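Local coordinates for protein putative type 11 methyltransferase (Sulfolobus solfataricus, PDB 3I9F) that probably transfers methyl groups from S-adenosylmethionine, as expected of its Rossmann-like methyltransferase family, and binds zinc ions in the crystal, at residues Y133-K144 and F153-T161. Residues are numbered along the deposited sequence; the frame is centred on the assembly and turned at random.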
ATOM      1  N   TYR B 133      -2.077 -27.964   5.886  1.00 38.01           N
ATOM      2  CA  TYR B 133      -2.262 -26.582   6.187  1.00 37.15           C
ATOM      3  C   TYR B 133      -1.925 -26.353   7.642  1.00 37.37           C
ATOM      4  O   TYR B 133      -1.198 -25.417   7.958  1.00 38.28           O
ATOM      5  CB  TYR B 133      -3.659 -26.081   5.798  1.00 36.48           C
ATOM      6  CG  TYR B 133      -3.700 -25.490   4.391  1.00 35.53           C
ATOM      7  CD1 TYR B 133      -4.093 -26.233   3.311  1.00 32.60           C
ATOM      8  CD2 TYR B 133      -3.332 -24.182   4.158  1.00 36.38           C
ATOM      9  CE1 TYR B 133      -4.126 -25.704   2.053  1.00 31.73           C
ATOM     10  CE2 TYR B 133      -3.373 -23.644   2.901  1.00 33.43           C
ATOM     11  CZ  TYR B 133      -3.755 -24.422   1.852  1.00 33.72           C
ATOM     12  OH  TYR B 133      -3.761 -23.893   0.569  1.00 34.31           O
ATOM     13  N   MET B 134      -2.362 -27.220   8.527  1.00 37.46           N
ATOM     14  CA  MET B 134      -2.162 -26.953   9.960  1.00 37.81           C
ATOM     15  C   MET B 134      -0.709 -27.164  10.453  1.00 37.74           C
ATOM     16  O   MET B 134      -0.339 -26.652  11.499  1.00 39.04           O
ATOM     17  CB  MET B 134      -3.206 -27.705  10.813  1.00 38.06           C
ATOM     18  CG  MET B 134      -4.683 -27.429  10.345  1.00 37.32           C
ATOM     19  SD  MET B 134      -5.127 -25.699   9.984  1.00 35.47           S
ATOM     20  CE  MET B 134      -4.896 -25.104  11.658  1.00 31.43           C
ATOM     21  N   GLY B 135       0.114 -27.869   9.687  1.00 37.20           N
ATOM     22  CA  GLY B 135       1.547 -27.868   9.892  1.00 36.44           C
ATOM     23  C   GLY B 135       2.133 -26.477   9.710  1.00 36.54           C
ATOM     24  O   GLY B 135       2.966 -26.073  10.485  1.00 37.17           O
ATOM     25  N   TRP B 136       1.678 -25.727   8.709  1.00 36.34           N
ATOM     26  CA  TRP B 136       2.144 -24.346   8.499  1.00 36.29           C
ATOM     27  C   TRP B 136       1.483 -23.314   9.426  1.00 37.43           C
ATOM     28  O   TRP B 136       2.128 -22.378   9.958  1.00 36.47           O
ATOM     29  CB  TRP B 136       1.877 -23.913   7.055  1.00 35.24           C
ATOM     30  CG  TRP B 136       2.645 -24.692   6.119  1.00 33.76           C
ATOM     31  CD1 TRP B 136       2.210 -25.754   5.375  1.00 34.03           C
ATOM     32  CD2 TRP B 136       4.010 -24.529   5.820  1.00 31.63           C
ATOM     33  NE1 TRP B 136       3.231 -26.259   4.641  1.00 31.47           N
ATOM     34  CE2 TRP B 136       4.355 -25.525   4.894  1.00 32.29           C
ATOM     35  CE3 TRP B 136       4.996 -23.655   6.274  1.00 33.67           C
ATOM     36  CZ2 TRP B 136       5.649 -25.651   4.368  1.00 32.12           C
ATOM     37  CZ3 TRP B 136       6.276 -23.780   5.756  1.00 33.71           C
ATOM     38  CH2 TRP B 136       6.591 -24.788   4.822  1.00 31.69           C
ATOM     39  N   PHE B 137       0.173 -23.457   9.563  1.00 38.42           N
ATOM     40  CA  PHE B 137      -0.599 -22.561  10.368  1.00 39.33           C
ATOM     41  C   PHE B 137      -0.720 -23.157  11.753  1.00 41.37           C
ATOM     42  O   PHE B 137      -1.813 -23.286  12.277  1.00 41.66           O
ATOM     43  CB  PHE B 137      -1.958 -22.358   9.726  1.00 38.89           C
ATOM     44  CG  PHE B 137      -1.916 -21.533   8.465  1.00 37.70           C
ATOM     45  CD1 PHE B 137      -2.161 -20.177   8.509  1.00 37.76           C
ATOM     46  CD2 PHE B 137      -1.626 -22.111   7.239  1.00 36.17           C
ATOM     47  CE1 PHE B 137      -2.118 -19.415   7.371  1.00 36.53           C
ATOM     48  CE2 PHE B 137      -1.594 -21.369   6.110  1.00 33.73           C
ATOM     49  CZ  PHE B 137      -1.835 -20.015   6.168  1.00 36.73           C
ATOM     50  N   SER B 138       0.428 -23.475  12.353  1.00 43.66           N
ATOM     51  CA  SER B 138       0.500 -24.225  13.616  1.00 45.33           C
ATOM     52  C   SER B 138       0.200 -23.434  14.900  1.00 46.01           C
ATOM     53  O   SER B 138       0.112 -24.049  15.969  1.00 46.40           O
ATOM     54  CB  SER B 138       1.904 -24.786  13.756  1.00 46.06           C
ATOM     55  OG  SER B 138       2.818 -23.687  13.769  1.00 47.73           O
ATOM     56  N   ASN B 139       0.093 -22.105  14.806  1.00 46.37           N
ATOM     57  CA  ASN B 139      -0.367 -21.270  15.922  1.00 47.58           C
ATOM     58  C   ASN B 139      -1.860 -20.955  15.768  1.00 47.41           C
ATOM     59  O   ASN B 139      -2.354 -19.930  16.267  1.00 46.87           O
ATOM     60  CB  ASN B 139       0.412 -19.953  15.978  1.00 48.03           C
ATOM     61  CG  ASN B 139       1.923 -20.159  15.942  1.00 51.58           C
ATOM     62  OD1 ASN B 139       2.593 -19.940  14.888  1.00 57.68           O
ATOM     63  ND2 ASN B 139       2.476 -20.606  17.068  1.00 52.01           N
ATOM     64  N   PHE B 140      -2.568 -21.811  15.029  1.00 47.04           N
ATOM     65  CA  PHE B 140      -3.973 -21.569  14.719  1.00 46.59           C
ATOM     66  C   PHE B 140      -4.746 -22.840  14.884  1.00 46.44           C
ATOM     67  O   PHE B 140      -4.202 -23.927  14.771  1.00 46.26           O
ATOM     68  CB  PHE B 140      -4.143 -21.077  13.281  1.00 46.61           C
ATOM     69  CG  PHE B 140      -3.464 -19.769  13.001  1.00 45.71           C
ATOM     70  CD1 PHE B 140      -4.183 -18.604  12.967  1.00 43.86           C
ATOM     71  CD2 PHE B 140      -2.098 -19.719  12.757  1.00 44.10           C
ATOM     72  CE1 PHE B 140      -3.543 -17.410  12.729  1.00 43.92           C
ATOM     73  CE2 PHE B 140      -1.462 -18.537  12.534  1.00 42.13           C
ATOM     74  CZ  PHE B 140      -2.173 -17.387  12.514  1.00 43.50           C
ATOM     75  N   VAL B 141      -6.034 -22.697  15.117  1.00 47.10           N
ATOM     76  CA  VAL B 141      -6.935 -23.856  15.169  1.00 47.95           C
ATOM     77  C   VAL B 141      -8.081 -23.641  14.217  1.00 47.60           C
ATOM     78  O   VAL B 141      -8.470 -22.513  13.963  1.00 46.79           O
ATOM     79  CB  VAL B 141      -7.471 -24.185  16.646  1.00 48.36           C
ATOM     80  CG1 VAL B 141      -6.497 -25.163  17.340  1.00 48.53           C
ATOM     81  CG2 VAL B 141      -7.648 -22.933  17.494  1.00 47.66           C
ATOM     82  N   VAL B 142      -8.607 -24.737  13.688  1.00 48.24           N
ATOM     83  CA  VAL B 142      -9.817 -24.674  12.884  1.00 48.93           C
ATOM     84  C   VAL B 142     -11.009 -24.355  13.760  1.00 50.41           C
ATOM     85  O   VAL B 142     -11.228 -25.011  14.774  1.00 49.84           O
ATOM     86  CB  VAL B 142     -10.146 -25.988  12.174  1.00 48.81           C
ATOM     87  CG1 VAL B 142     -11.411 -25.787  11.300  1.00 47.89           C
ATOM     88  CG2 VAL B 142      -8.964 -26.453  11.328  1.00 47.46           C
ATOM     89  N   GLU B 143     -11.769 -23.353  13.330  1.00 51.86           N
ATOM     90  CA  GLU B 143     -12.981 -22.919  13.982  1.00 53.08           C
ATOM     91  C   GLU B 143     -14.202 -23.459  13.214  1.00 54.04           C
ATOM     92  O   GLU B 143     -15.113 -24.011  13.826  1.00 54.97           O
ATOM     93  CB  GLU B 143     -12.991 -21.384  14.065  1.00 53.43           C
ATOM     94  CG  GLU B 143     -14.359 -20.756  14.078  1.00 54.36           C
ATOM     95  CD  GLU B 143     -14.361 -19.364  14.634  1.00 56.10           C
ATOM     96  OE1 GLU B 143     -14.064 -18.415  13.886  1.00 56.22           O
ATOM     97  OE2 GLU B 143     -14.694 -19.219  15.831  1.00 59.45           O
ATOM     98  N   LYS B 144     -14.230 -23.276  11.890  1.00 54.45           N
ATOM     99  CA  LYS B 144     -15.257 -23.872  11.046  1.00 54.90           C
ATOM    100  C   LYS B 144     -14.651 -24.622   9.852  1.00 54.31           C
ATOM    101  O   LYS B 144     -13.516 -24.357   9.447  1.00 53.52           O
ATOM    102  CB  LYS B 144     -16.179 -22.797  10.497  1.00 55.52           C
ATOM    103  CG  LYS B 144     -17.016 -22.070  11.524  1.00 59.64           C
ATOM    104  CD  LYS B 144     -17.503 -20.669  10.989  1.00 63.91           C
ATOM    105  CE  LYS B 144     -18.537 -19.991  11.923  1.00 66.37           C
ATOM    106  NZ  LYS B 144     -18.261 -20.230  13.400  1.00 67.50           N
ATOM    107  N   PHE B 153     -11.836 -27.932  -0.341  1.00 41.94           N
ATOM    108  CA  PHE B 153     -12.182 -27.847   1.047  1.00 40.53           C
ATOM    109  C   PHE B 153     -11.948 -26.423   1.459  1.00 39.57           C
ATOM    110  O   PHE B 153     -11.372 -25.651   0.705  1.00 39.25           O
ATOM    111  CB  PHE B 153     -11.391 -28.845   1.905  1.00 40.85           C
ATOM    112  CG  PHE B 153      -9.927 -28.572   1.990  1.00 40.63           C
ATOM    113  CD1 PHE B 153      -9.386 -28.013   3.122  1.00 39.35           C
ATOM    114  CD2 PHE B 153      -9.091 -28.911   0.951  1.00 42.29           C
ATOM    115  CE1 PHE B 153      -8.059 -27.771   3.219  1.00 41.05           C
ATOM    116  CE2 PHE B 153      -7.748 -28.681   1.038  1.00 43.42           C
ATOM    117  CZ  PHE B 153      -7.223 -28.106   2.180  1.00 42.93           C
ATOM    118  N   GLY B 154     -12.423 -26.082   2.647  1.00 39.32           N
ATOM    119  CA  GLY B 154     -12.456 -24.707   3.139  1.00 39.00           C
ATOM    120  C   GLY B 154     -12.304 -24.715   4.650  1.00 39.04           C
ATOM    121  O   GLY B 154     -12.913 -25.523   5.321  1.00 38.94           O
ATOM    122  N   LEU B 155     -11.459 -23.844   5.190  1.00 39.28           N
ATOM    123  CA  LEU B 155     -11.305 -23.719   6.638  1.00 39.05           C
ATOM    124  C   LEU B 155     -11.411 -22.253   7.057  1.00 39.57           C
ATOM    125  O   LEU B 155     -11.106 -21.333   6.273  1.00 40.26           O
ATOM    126  CB  LEU B 155      -9.965 -24.266   7.091  1.00 38.66           C
ATOM    127  CG  LEU B 155      -9.495 -25.625   6.558  1.00 38.71           C
ATOM    128  CD1 LEU B 155      -7.985 -25.727   6.789  1.00 35.25           C
ATOM    129  CD2 LEU B 155     -10.251 -26.820   7.214  1.00 37.91           C
ATOM    130  N   VAL B 156     -11.899 -22.042   8.273  1.00 39.40           N
ATOM    131  CA  VAL B 156     -11.821 -20.767   8.906  1.00 39.39           C
ATOM    132  C   VAL B 156     -10.994 -21.069  10.117  1.00 40.21           C
ATOM    133  O   VAL B 156     -11.249 -22.045  10.802  1.00 41.68           O
ATOM    134  CB  VAL B 156     -13.194 -20.222   9.304  1.00 39.90           C
ATOM    135  CG1 VAL B 156     -13.052 -18.818  10.012  1.00 37.65           C
ATOM    136  CG2 VAL B 156     -14.140 -20.177   8.072  1.00 38.78           C
ATOM    137  N   LEU B 157      -9.995 -20.241  10.367  1.00 40.26           N
ATOM    138  CA  LEU B 157      -8.976 -20.509  11.328  1.00 40.38           C
ATOM    139  C   LEU B 157      -8.897 -19.311  12.264  1.00 41.22           C
ATOM    140  O   LEU B 157      -9.010 -18.199  11.800  1.00 40.53           O
ATOM    141  CB  LEU B 157      -7.653 -20.617  10.589  1.00 40.30           C
ATOM    142  CG  LEU B 157      -6.999 -21.919  10.213  1.00 40.54           C
ATOM    143  CD1 LEU B 157      -7.964 -22.812   9.528  1.00 41.31           C
ATOM    144  CD2 LEU B 157      -5.796 -21.628   9.334  1.00 39.61           C
ATOM    145  N   LYS B 158      -8.674 -19.544  13.556  1.00 42.82           N
ATOM    146  CA  LYS B 158      -8.424 -18.490  14.526  1.00 44.66           C
ATOM    147  C   LYS B 158      -7.147 -18.793  15.252  1.00 45.23           C
ATOM    148  O   LYS B 158      -6.712 -19.908  15.276  1.00 43.45           O
ATOM    149  CB  LYS B 158      -9.553 -18.435  15.566  1.00 46.08           C
ATOM    150  CG  LYS B 158      -9.707 -19.751  16.399  1.00 48.63           C
ATOM    151  CD  LYS B 158     -10.919 -19.761  17.322  1.00 52.83           C
ATOM    152  CE  LYS B 158     -10.552 -19.637  18.795  1.00 56.82           C
ATOM    153  NZ  LYS B 158     -11.621 -20.209  19.662  1.00 58.12           N
ATOM    154  N   ARG B 159      -6.581 -17.792  15.899  1.00 47.64           N
ATOM    155  CA  ARG B 159      -5.355 -17.991  16.648  1.00 50.18           C
ATOM    156  C   ARG B 159      -5.525 -18.913  17.840  1.00 52.46           C
ATOM    157  O   ARG B 159      -6.504 -18.793  18.561  1.00 53.13           O
ATOM    158  CB  ARG B 159      -4.870 -16.661  17.195  1.00 50.33           C
ATOM    159  CG  ARG B 159      -4.376 -15.674  16.162  1.00 50.48           C
ATOM    160  CD  ARG B 159      -3.869 -14.477  16.902  1.00 49.12           C
ATOM    161  NE  ARG B 159      -3.420 -13.357  16.074  1.00 49.17           N
ATOM    162  CZ  ARG B 159      -2.190 -13.209  15.565  1.00 44.03           C
ATOM    163  NH1 ARG B 159      -1.285 -14.145  15.703  1.00 41.69           N
ATOM    164  NH2 ARG B 159      -1.879 -12.105  14.891  1.00 43.40           N
ATOM    165  N   LYS B 160      -4.572 -19.807  18.085  1.00 54.93           N
ATOM    166  CA  LYS B 160      -4.555 -20.536  19.363  1.00 57.03           C
ATOM    167  C   LYS B 160      -4.550 -19.560  20.547  1.00 59.57           C
ATOM    168  O   LYS B 160      -3.800 -18.584  20.523  1.00 61.45           O
ATOM    169  CB  LYS B 160      -3.325 -21.442  19.474  1.00 56.62           C
ATOM    170  CG  LYS B 160      -3.488 -22.793  18.824  1.00 56.25           C
ATOM    171  CD  LYS B 160      -2.322 -23.723  19.124  1.00 56.55           C
ATOM    172  CE  LYS B 160      -2.295 -24.926  18.163  1.00 56.92           C
ATOM    173  NZ  LYS B 160      -0.903 -25.457  17.958  1.00 57.84           N
ATOM    174  N   THR B 161      -5.365 -19.820  21.573  1.00 61.96           N
ATOM    175  CA  THR B 161      -5.343 -19.036  22.824  1.00 63.61           C
ATOM    176  C   THR B 161      -3.996 -19.263  23.536  1.00 65.28           C
ATOM    177  O   THR B 161      -3.594 -20.423  23.729  1.00 65.96           O
ATOM    178  CB  THR B 161      -6.506 -19.452  23.774  1.00 63.40           C
TER
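Strands 140-146 and 152-159 form the C-terminal antiparallel beta hairpin of the Rossmann-like methyltransferase fold, in which strand 152-159 lies between strand 106-113 and strand 140-146 at the sheet's edge. The pairing is established by reciprocal backbone bonds: Val141 N donates a hydrogen bond to Lys158 O at 2.9 Å, and Lys158 N donates one back to Val141 O. A classic beta bulge follows, because Glu143 and Lys144 both face Val156. Val156 O takes a bond of 2.9 Å from Glu143 N and a weak one of 3.4 Å from Lys144 N, while Val156 N donates to Lys144 O. The local axes of 140-144 and 153-159 run at 130°.

On the face bearing Val142 and Leu157, helix 130-136 and the turn that follows it pack against the hairpin through a cluster centred on Leu157. CD2 of Leu157 lies 3.9 Å from Phe137 CB, the two side chains crossing at about a right angle, and CD1 of Leu157 meets Val142 CG2, while Met134 SD lies against both methyls. The Met134 chain is bent at chi2 and chi3, which lets its sulfur and methyl meet Leu157 tip to tip. Further along, Tyr133 CD1 approaches the edge of the Phe153 ring, touching CZ at 3.8 Å; Tyr133 OH is hydrogen-bonded to Asp112 OD2.

At the last bridge, the non-hydrogen-bonded pair Phe140 and Arg159, the ring and the Arg159 side chain lie side by side, pointing the same way, with ring and guanidinium planes 21° apart and Phe140 CE1 3.9 Å from Arg159 CG. Arg159 NH2 hydrogen-bonds the backbone oxygens of Lys99 and Leu102, and NE that of Lys103, near the zinc site containing Asp104. Lys160 closes the hairpin's open end twice: its N binds Asn139 O from above the carbonyl plane, and its extended side chain brings NZ to 2.6 Å from Ser138 O.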